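Local coordinates for protein Ara h 8 allergen isoform (Arachis hypogaea, PDB 6V8M) that probably binds small hydrophobic ligands in an internal cavity, as a peanut allergen of the Bet v 1 (PR-10) family of plant defence proteins, at residues S40-E45 and V53-A58; S65-K70 and Y83-G88. One frame throughout, in Å; residues are numbered along the deposited sequence.

Interaction 1: residues S40-E45 and V53-A58; sequences SIEIVE and VKKVTA. With 2AN (8-anilino-1-naphthalene sulfonate), chain G; 2AN (8-anilino-1-naphthalene sulfonate), chain E; 2AN (8-anilino-1-naphthalene sulfonate), chain H.
Glu-42 and Lys-55 face each other as a hydrogen-bonded antiparallel pair in the middle of this hairpin: Lys-55 N reaches Glu-42 O at 2.7 Å, and Glu-42 N returns the bond to Lys-55 O in an almost straight line (171° at the hydrogen). Ser-40 and Thr-57 form the next such pair. On the closely packed face, Ile-41, Ile-43 and Val-56 are beta-branched, which suits a strand, and Lys-54 contributes its methylenes. Ile-41 CG1 lies alongside Val-56 CG2 at 4.0 Å, and Ile-43 CD1 rests on the Lys-54 chain, whose charged end runs on to a salt bridge with Asp-28. At the turn end a classic beta bulge sets in, where Val-53 O accepts from both Val-44 N (2.7 Å) and Glu-45 N (3.2 Å).

The face of Ser-40, Glu-42, Lys-55 and Thr-57 is more polar, holding a water and a bound dye. The water is hydrogen-bonded to Glu-42 OE1, Lys-55 O, Ser-40 OG and Thr-57 OG1, a site that small hydroxyl residues suit. Glu-42 OE2 touches C15 of the dye's anilino ring at 3.4 Å, while OE1 stays 4.5 Å from Lys-55 NZ, longer than a salt bridge. With CG opposite the backbone N (chi1 -175°) and the rest extended, Lys-55 lays CD and CE along the same dye's naphthalene and gives NZ to its sulfonate O2 at 2.8 Å, a favourable meeting of charges. Val-44 CG2 also touches this dye, and CG1 a second. The solvent side is the hairpin end, where Glu-45 is exposed.

Strand 38-45 is an outermost strand of the sheet, joined to strand 53-59 by the glycine-rich loop characteristic of Bet v 1 proteins; helix 27-34 packs on Ile-41 and Ile-43, and strand 64-75 pairs with the other edge of strand 53-59.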
loop_
_atom_site.group_PDB
_atom_site.type_symbol
_atom_site.label_atom_id
_atom_site.label_comp_id
_atom_site.label_asym_id
_atom_site.label_seq_id
_atom_site.Cartn_x
_atom_site.Cartn_y
_atom_site.Cartn_z
ATOM N N SER A 40 2.866 1.829 -14.007
ATOM C CA SER A 40 4.133 2.434 -13.577
ATOM C C SER A 40 4.042 2.941 -12.163
ATOM O O SER A 40 2.972 3.381 -11.754
ATOM C CB SER A 40 4.561 3.517 -14.528
ATOM O OG SER A 40 3.574 4.537 -14.636
ATOM N N ILE A 41 5.181 2.875 -11.490
ATOM C CA ILE A 41 5.415 3.575 -10.205
ATOM C C ILE A 41 6.660 4.423 -10.416
ATOM O O ILE A 41 7.731 3.882 -10.697
ATOM C CB ILE A 41 5.505 2.612 -9.021
ATOM C CG1 ILE A 41 4.213 1.794 -8.885
ATOM C CG2 ILE A 41 5.876 3.395 -7.769
ATOM C CD1 ILE A 41 4.174 0.809 -7.720
ATOM N N GLU A 42 6.474 5.732 -10.423
ATOM C CA GLU A 42 7.536 6.709 -10.739
ATOM C C GLU A 42 7.812 7.531 -9.497
ATOM O O GLU A 42 6.840 7.959 -8.858
ATOM C CB GLU A 42 7.066 7.642 -11.842
ATOM C CG GLU A 42 6.756 6.942 -13.151
ATOM C CD GLU A 42 6.224 7.871 -14.232
ATOM O OE1 GLU A 42 5.011 8.263 -14.170
ATOM O OE2 GLU A 42 7.035 8.241 -15.115
ATOM N N ILE A 43 9.082 7.724 -9.155
ATOM C CA ILE A 43 9.478 8.600 -8.017
ATOM C C ILE A 43 9.434 10.043 -8.523
ATOM O O ILE A 43 10.227 10.364 -9.401
ATOM C CB ILE A 43 10.877 8.236 -7.478
ATOM C CG1 ILE A 43 11.010 6.747 -7.149
ATOM C CG2 ILE A 43 11.247 9.116 -6.294
ATOM C CD1 ILE A 43 9.961 6.232 -6.180
ATOM N N VAL A 44 8.541 10.864 -7.974
ATOM C CA VAL A 44 8.371 12.307 -8.318
ATOM C C VAL A 44 9.421 13.121 -7.553
ATOM O O VAL A 44 10.057 14.030 -8.146
ATOM C CB VAL A 44 6.958 12.802 -7.951
ATOM C CG1 VAL A 44 6.830 14.293 -8.267
ATOM C CG2 VAL A 44 5.881 12.012 -8.675
ATOM N N GLU A 45 9.615 12.806 -6.280
ATOM C CA GLU A 45 10.611 13.471 -5.412
ATOM C C GLU A 45 11.225 12.445 -4.461
ATOM O O GLU A 45 10.484 11.564 -3.971
ATOM C CB GLU A 45 9.982 14.584 -4.574
ATOM C CG GLU A 45 9.323 15.684 -5.393
ATOM C CD GLU A 45 10.207 16.471 -6.358
ATOM O OE1 GLU A 45 11.455 16.567 -6.122
ATOM O OE2 GLU A 45 9.647 17.007 -7.368
ATOM N N VAL A 53 7.922 11.016 -2.749
ATOM C CA VAL A 53 6.596 11.085 -3.415
ATOM C C VAL A 53 6.655 10.253 -4.683
ATOM O O VAL A 53 7.594 10.441 -5.472
ATOM C CB VAL A 53 6.172 12.538 -3.695
ATOM C CG1 VAL A 53 4.829 12.591 -4.417
ATOM C CG2 VAL A 53 6.113 13.302 -2.379
ATOM N N LYS A 54 5.660 9.396 -4.861
ATOM C CA LYS A 54 5.566 8.528 -6.045
ATOM C C LYS A 54 4.271 8.807 -6.788
ATOM O O LYS A 54 3.223 9.093 -6.172
ATOM C CB LYS A 54 5.567 7.039 -5.692
ATOM C CG LYS A 54 6.511 6.636 -4.571
ATOM C CD LYS A 54 6.415 5.164 -4.248
ATOM C CE LYS A 54 7.219 4.770 -3.033
ATOM N NZ LYS A 54 6.998 3.341 -2.687
ATOM N N LYS A 55 4.336 8.616 -8.083
ATOM C CA LYS A 55 3.140 8.674 -8.941
ATOM C C LYS A 55 2.849 7.242 -9.383
ATOM O O LYS A 55 3.720 6.625 -10.034
ATOM C CB LYS A 55 3.385 9.588 -10.126
ATOM C CG LYS A 55 2.175 9.812 -11.009
ATOM C CD LYS A 55 2.531 10.617 -12.244
ATOM C CE LYS A 55 1.284 10.931 -13.034
ATOM N NZ LYS A 55 1.579 11.236 -14.453
ATOM N N VAL A 56 1.657 6.762 -9.082
ATOM C CA VAL A 56 1.257 5.397 -9.490
ATOM C C VAL A 56 0.223 5.519 -10.598
ATOM O O VAL A 56 -0.833 6.075 -10.353
ATOM C CB VAL A 56 0.712 4.540 -8.340
ATOM C CG1 VAL A 56 0.305 3.199 -8.911
ATOM C CG2 VAL A 56 1.664 4.394 -7.163
ATOM N N THR A 57 0.537 4.999 -11.772
ATOM C CA THR A 57 -0.346 5.052 -12.960
ATOM C C THR A 57 -0.945 3.664 -13.207
ATOM O O THR A 57 -0.194 2.695 -13.271
ATOM C CB THR A 57 0.397 5.577 -14.198
ATOM O OG1 THR A 57 0.848 6.901 -13.887
ATOM C CG2 THR A 57 -0.506 5.628 -15.406
ATOM N N ALA A 58 -2.257 3.606 -13.428
ATOM C CA ALA A 58 -2.964 2.334 -13.649
ATOM C C ALA A 58 -3.984 2.477 -14.768
ATOM O O ALA A 58 -4.513 3.594 -14.970
ATOM C CB ALA A 58 -3.609 1.869 -12.363
HETATM C C1 2AN G . 3.934 14.080 -12.431
HETATM C C2 2AN G . 4.123 14.230 -11.094
HETATM C C3 2AN G . 3.065 14.577 -10.239
HETATM C C4 2AN G . 1.827 14.808 -10.743
HETATM C C5 2AN G . 1.575 14.682 -12.131
HETATM C C6 2AN G . 0.285 14.918 -12.659
HETATM C C7 2AN G . 0.037 14.805 -13.983
HETATM C C8 2AN G . 1.060 14.426 -14.869
HETATM N N 2AN G . 4.999 13.746 -13.293
HETATM S S 2AN G . 3.525 13.694 -15.601
HETATM C C9 2AN G . 2.328 14.196 -14.409
HETATM C C10 2AN G . 2.637 14.312 -13.009
HETATM C C11 2AN G . 6.164 13.003 -13.037
HETATM C C12 2AN G . 7.328 13.653 -12.647
HETATM C C13 2AN G . 8.485 12.926 -12.416
HETATM C C14 2AN G . 8.498 11.560 -12.588
HETATM C C15 2AN G . 7.352 10.915 -12.990
HETATM C C16 2AN G . 6.186 11.627 -13.223
HETATM O O1 2AN G . 2.740 13.479 -16.940
HETATM O O2 2AN G . 4.018 12.406 -15.223
HETATM O O3 2AN G . 4.457 14.762 -15.799
HETATM C C1 2AN E . -4.947 3.118 -5.625
HETATM C C2 2AN E . -6.164 3.735 -5.533
HETATM C C3 2AN E . -6.957 3.616 -4.391
HETATM C C4 2AN E . -6.568 2.784 -3.398
HETATM C C5 2AN E . -5.323 2.117 -3.439
HETATM C C6 2AN E . -4.932 1.291 -2.362
HETATM C C7 2AN E . -3.768 0.640 -2.370
HETATM C C8 2AN E . -2.868 0.805 -3.429
HETATM N N 2AN E . -4.211 3.172 -6.818
HETATM S S 2AN E . -1.877 1.810 -5.656
HETATM C C9 2AN E . -3.208 1.550 -4.522
HETATM C C10 2AN E . -4.461 2.264 -4.567
HETATM C C11 2AN E . -4.641 3.613 -8.088
HETATM C C12 2AN E . -3.651 4.110 -8.929
HETATM C C13 2AN E . -3.991 4.621 -10.171
HETATM C C14 2AN E . -5.301 4.624 -10.591
HETATM C C15 2AN E . -6.287 4.128 -9.768
HETATM C C16 2AN E . -5.964 3.622 -8.519
HETATM O O1 2AN E . -1.817 3.225 -5.872
HETATM O O2 2AN E . -0.692 1.222 -5.103
HETATM O O3 2AN E . -2.210 1.141 -7.003
HETATM C C1 2AN H . 3.481 17.904 -12.498
HETATM C C2 2AN H . 2.291 17.855 -11.842
HETATM C C3 2AN H . 2.228 17.654 -10.454
HETATM C C4 2AN H . 3.367 17.481 -9.737
HETATM C C5 2AN H . 4.634 17.513 -10.369
HETATM C C6 2AN H . 5.820 17.334 -9.618
HETATM C C7 2AN H . 7.036 17.356 -10.210
HETATM C C8 2AN H . 7.148 17.574 -11.593
HETATM N N 2AN H . 3.539 18.087 -13.902
HETATM S S 2AN H . 6.289 18.035 -14.085
HETATM C C9 2AN H . 6.030 17.750 -12.364
HETATM C C10 2AN H . 4.716 17.727 -11.776
HETATM C C11 2AN H . 2.562 18.524 -14.817
HETATM C C12 2AN H . 2.064 19.820 -14.785
HETATM C C13 2AN H . 1.126 20.231 -15.722
HETATM C C14 2AN H . 0.687 19.364 -16.699
HETATM C C15 2AN H . 1.186 18.081 -16.744
HETATM C C16 2AN H . 2.126 17.659 -15.815
HETATM O O1 2AN H . 5.565 16.864 -14.832
HETATM O O2 2AN H . 5.641 19.263 -14.439
HETATM O O3 2AN H . 7.686 17.907 -14.363
HETATM O O HOH W 1 3.378 6.614 -12.822
#

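Interaction 2: residues S65-K70 and Y83-G88; sequences SYVLHK and YTISGG. With 2AN (8-anilino-1-naphthalene sulfonate), chain E; 2AN (8-anilino-1-naphthalene sulfonate), chain F; 2AN (8-anilino-1-naphthalene sulfonate), chain G.
In the curved antiparallel sheet of the Bet v 1 fold, the hairpin of strands 64-75 and 80-86 sets His-69 against Ile-85 on the face that lines the ligand cavity. Ile-85 CG1 sits over one face of the imidazole, 3.9 Å from its centroid, a CH-pi contact in which an aliphatic branch covers a flat ring. The Tyr-83 ring runs nearly parallel to it (11°) but is well displaced, the centroids 6.0 Å apart. Val-67 CG2 meets Ile-85 CG2 at 3.9 Å and extends the apolar wall.

Lys-70 N bonds to Thr-84 O at 2.8 Å, Thr-84 N to Lys-70 O, and Ser-86 N to Leu-68 O. Beyond Ser-86 the strand gives out: Leu-68 N divides between Ser-86 O, above whose carbonyl plane it lies, and a weak, long bond to Gly-87 O. Gly-87 and Gly-88 have positive phi, which glycine takes easily. Having no side chain, Gly-88 can bring CA close to Tyr-66 O, and Gly-87 leaves room for a bound dye. Tyr-66 CG lies between its backbone N and carbonyl carbon (chi1 65°), which carries the ring across to Gly-88, CE1 to CA 3.5 Å. On the face of Leu-68 and Ser-86, Leu-68 CD1 and Ser-86 OG, itself bonded to Glu-96 O, touch the dye beside Gly-87. Within the cavity, His-69 NE2 donates to sulfonate O1 of another dye at 2.9 Å.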
loop_
_atom_site.group_PDB
_atom_site.type_symbol
_atom_site.label_atom_id
_atom_site.label_comp_id
_atom_site.label_asym_id
_atom_site.label_seq_id
_atom_site.Cartn_x
_atom_site.Cartn_y
_atom_site.Cartn_z
ATOM N N SER A 65 -5.338 6.403 -15.297
ATOM C CA SER A 65 -5.419 7.434 -14.243
ATOM C C SER A 65 -4.265 7.226 -13.273
ATOM O O SER A 65 -3.511 6.269 -13.457
ATOM C CB SER A 65 -6.782 7.444 -13.581
ATOM O OG SER A 65 -7.036 6.239 -12.893
ATOM N N TYR A 66 -4.078 8.152 -12.341
ATOM C CA TYR A 66 -2.953 8.047 -11.384
ATOM C C TYR A 66 -3.385 8.518 -10.016
ATOM O O TYR A 66 -4.347 9.266 -9.860
ATOM C CB TYR A 66 -1.734 8.813 -11.905
ATOM C CG TYR A 66 -1.968 10.307 -11.994
ATOM C CD1 TYR A 66 -1.707 11.121 -10.917
ATOM C CD2 TYR A 66 -2.495 10.900 -13.133
ATOM C CE1 TYR A 66 -1.948 12.483 -10.942
ATOM C CE2 TYR A 66 -2.742 12.269 -13.183
ATOM C CZ TYR A 66 -2.459 13.064 -12.085
ATOM O OH TYR A 66 -2.708 14.406 -12.078
ATOM N N VAL A 67 -2.622 8.075 -9.023
ATOM C CA VAL A 67 -2.684 8.589 -7.638
ATOM C C VAL A 67 -1.253 8.876 -7.186
ATOM O O VAL A 67 -0.309 8.383 -7.822
ATOM C CB VAL A 67 -3.401 7.626 -6.678
ATOM C CG1 VAL A 67 -4.790 7.266 -7.173
ATOM C CG2 VAL A 67 -2.565 6.380 -6.453
ATOM N N LEU A 68 -1.113 9.644 -6.114
ATOM C CA LEU A 68 0.199 9.982 -5.539
ATOM C C LEU A 68 0.340 9.257 -4.209
ATOM O O LEU A 68 -0.661 9.105 -3.474
ATOM C CB LEU A 68 0.359 11.499 -5.387
ATOM C CG LEU A 68 0.253 12.339 -6.674
ATOM C CD1 LEU A 68 0.539 13.790 -6.338
ATOM C CD2 LEU A 68 1.206 11.861 -7.756
ATOM N N HIS A 69 1.542 8.769 -3.937
ATOM C CA HIS A 69 1.899 8.157 -2.640
ATOM C C HIS A 69 2.980 9.001 -1.986
ATOM O O HIS A 69 3.890 9.435 -2.694
ATOM C CB HIS A 69 2.499 6.761 -2.812
ATOM C CG HIS A 69 1.568 5.684 -3.177
ATOM N ND1 HIS A 69 1.800 4.383 -2.801
ATOM C CD2 HIS A 69 0.464 5.684 -3.962
ATOM C CE1 HIS A 69 0.868 3.620 -3.336
ATOM N NE2 HIS A 69 0.029 4.396 -4.024
ATOM N N LYS A 70 2.937 9.154 -0.672
ATOM C CA LYS A 70 4.065 9.753 0.067
ATOM C C LYS A 70 4.542 8.773 1.144
ATOM O O LYS A 70 3.704 8.249 1.874
ATOM C CB LYS A 70 3.621 11.061 0.707
ATOM C CG LYS A 70 4.719 11.817 1.442
ATOM C CD LYS A 70 4.156 12.875 2.344
ATOM C CE LYS A 70 5.188 13.836 2.891
ATOM N NZ LYS A 70 4.625 14.603 4.033
ATOM N N TYR A 83 2.740 5.030 4.752
ATOM C CA TYR A 83 2.595 5.796 3.491
ATOM C C TYR A 83 1.188 6.342 3.422
ATOM O O TYR A 83 0.229 5.763 4.012
ATOM C CB TYR A 83 2.929 4.935 2.272
ATOM C CG TYR A 83 2.090 3.686 2.175
ATOM C CD1 TYR A 83 2.433 2.546 2.872
ATOM C CD2 TYR A 83 1.031 3.613 1.298
ATOM C CE1 TYR A 83 1.676 1.383 2.767
ATOM C CE2 TYR A 83 0.275 2.456 1.175
ATOM C CZ TYR A 83 0.590 1.335 1.919
ATOM O OH TYR A 83 -0.123 0.160 1.820
ATOM N N THR A 84 1.047 7.387 2.627
ATOM C CA THR A 84 -0.242 8.069 2.439
ATOM C C THR A 84 -0.550 8.092 0.952
ATOM O O THR A 84 0.354 8.480 0.179
ATOM C CB THR A 84 -0.261 9.455 3.062
ATOM O OG1 THR A 84 -0.114 9.348 4.468
ATOM C CG2 THR A 84 -1.558 10.160 2.793
ATOM N N ILE A 85 -1.752 7.683 0.592
ATOM C CA ILE A 85 -2.246 7.837 -0.815
ATOM C C ILE A 85 -3.135 9.075 -0.842
ATOM O O ILE A 85 -4.044 9.193 -0.024
ATOM C CB ILE A 85 -2.963 6.554 -1.283
ATOM C CG1 ILE A 85 -2.057 5.333 -1.113
ATOM C CG2 ILE A 85 -3.463 6.724 -2.709
ATOM C CD1 ILE A 85 -2.696 4.047 -1.532
ATOM N N SER A 86 -2.918 9.965 -1.806
ATOM C CA SER A 86 -3.706 11.215 -1.920
ATOM C C SER A 86 -3.592 11.751 -3.337
ATOM O O SER A 86 -2.522 11.552 -3.958
ATOM C CB SER A 86 -3.196 12.222 -0.953
ATOM O OG SER A 86 -4.069 13.341 -0.915
ATOM N N GLY A 87 -4.648 12.390 -3.823
ATOM C CA GLY A 87 -4.569 13.134 -5.085
ATOM C C GLY A 87 -4.537 12.226 -6.278
ATOM O O GLY A 87 -4.206 11.011 -6.137
ATOM N N GLY A 88 -4.756 12.853 -7.422
ATOM C CA GLY A 88 -4.617 12.260 -8.746
ATOM C C GLY A 88 -5.986 11.961 -9.298
ATOM O O GLY A 88 -6.964 12.010 -8.549
HETATM C C1 2AN E . -4.947 3.118 -5.625
HETATM C C2 2AN E . -6.164 3.735 -5.533
HETATM C C3 2AN E . -6.957 3.616 -4.391
HETATM C C4 2AN E . -6.568 2.784 -3.398
HETATM C C5 2AN E . -5.323 2.117 -3.439
HETATM C C6 2AN E . -4.932 1.291 -2.362
HETATM C C7 2AN E . -3.768 0.640 -2.370
HETATM C C8 2AN E . -2.868 0.805 -3.429
HETATM N N 2AN E . -4.211 3.172 -6.818
HETATM S S 2AN E . -1.877 1.810 -5.656
HETATM C C9 2AN E . -3.208 1.550 -4.522
HETATM C C10 2AN E . -4.461 2.264 -4.567
HETATM C C11 2AN E . -4.641 3.613 -8.088
HETATM C C12 2AN E . -3.651 4.110 -8.929
HETATM C C13 2AN E . -3.991 4.621 -10.171
HETATM C C14 2AN E . -5.301 4.624 -10.591
HETATM C C15 2AN E . -6.287 4.128 -9.768
HETATM C C16 2AN E . -5.964 3.622 -8.519
HETATM O O1 2AN E . -1.817 3.225 -5.872
HETATM O O2 2AN E . -0.692 1.222 -5.103
HETATM O O3 2AN E . -2.210 1.141 -7.003
HETATM C C1 2AN F . -3.457 16.793 -6.304
HETATM C C2 2AN F . -2.141 16.850 -6.628
HETATM C C3 2AN F . -1.687 16.540 -7.913
HETATM C C4 2AN F . -2.571 16.158 -8.864
HETATM C C5 2AN F . -3.951 16.066 -8.584
HETATM C C6 2AN F . -4.843 15.654 -9.602
HETATM C C7 2AN F . -6.163 15.543 -9.371
HETATM C C8 2AN F . -6.684 15.846 -8.106
HETATM N N 2AN F . -3.798 17.092 -4.961
HETATM S S 2AN F . -6.684 16.616 -5.571
HETATM C C9 2AN F . -5.864 16.246 -7.085
HETATM C C10 2AN F . -4.443 16.380 -7.278
HETATM C C11 2AN F . -2.855 16.930 -3.906
HETATM C C12 2AN F . -2.162 18.021 -3.385
HETATM C C13 2AN F . -1.220 17.846 -2.383
HETATM C C14 2AN F . -0.943 16.589 -1.897
HETATM C C15 2AN F . -1.603 15.501 -2.419
HETATM C C16 2AN F . -2.546 15.664 -3.421
HETATM O O1 2AN F . -6.067 15.696 -4.470
HETATM O O2 2AN F . -8.058 16.272 -5.747
HETATM O O3 2AN F . -6.356 17.957 -5.200
HETATM C C1 2AN G . 3.934 14.080 -12.431
HETATM C C2 2AN G . 4.123 14.230 -11.094
HETATM C C3 2AN G . 3.065 14.577 -10.239
HETATM C C4 2AN G . 1.827 14.808 -10.743
HETATM C C5 2AN G . 1.575 14.682 -12.131
HETATM C C6 2AN G . 0.285 14.918 -12.659
HETATM C C7 2AN G . 0.037 14.805 -13.983
HETATM C C8 2AN G . 1.060 14.426 -14.869
HETATM N N 2AN G . 4.999 13.746 -13.293
HETATM S S 2AN G . 3.525 13.694 -15.601
HETATM C C9 2AN G . 2.328 14.196 -14.409
HETATM C C10 2AN G . 2.637 14.312 -13.009
HETATM C C11 2AN G . 6.164 13.003 -13.037
HETATM C C12 2AN G . 7.328 13.653 -12.647
HETATM C C13 2AN G . 8.485 12.926 -12.416
HETATM C C14 2AN G . 8.498 11.560 -12.588
HETATM C C15 2AN G . 7.352 10.915 -12.990
HETATM C C16 2AN G . 6.186 11.627 -13.223
HETATM O O1 2AN G . 2.740 13.479 -16.940
HETATM O O2 2AN G . 4.018 12.406 -15.223
HETATM O O3 2AN G . 4.457 14.762 -15.799
#

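How the interactions relate
Both contacts lie in one antiparallel sheet, their centres about 8 Å apart. Along the chain, the hairpin of 40-45 and 53-58 is complete before that of 65-70 and 83-88 begins. Strands 53-59 and 64-75, consecutive in sequence and adjacent in the sheet, stitch the two hairpins together; Lys-54 N to His-69 O and Val-56 N to Val-67 O are probable hydrogen bonds, both 2.8 Å. Two dye molecules touch both contacts. The one inside the cavity meets Val-56 as well as Val-67, whereas the other lies outside, where Lys-55 also makes a cation-pi contact with Tyr-66. The shared strands thus offer ligand-binding surface on both faces of the sheet.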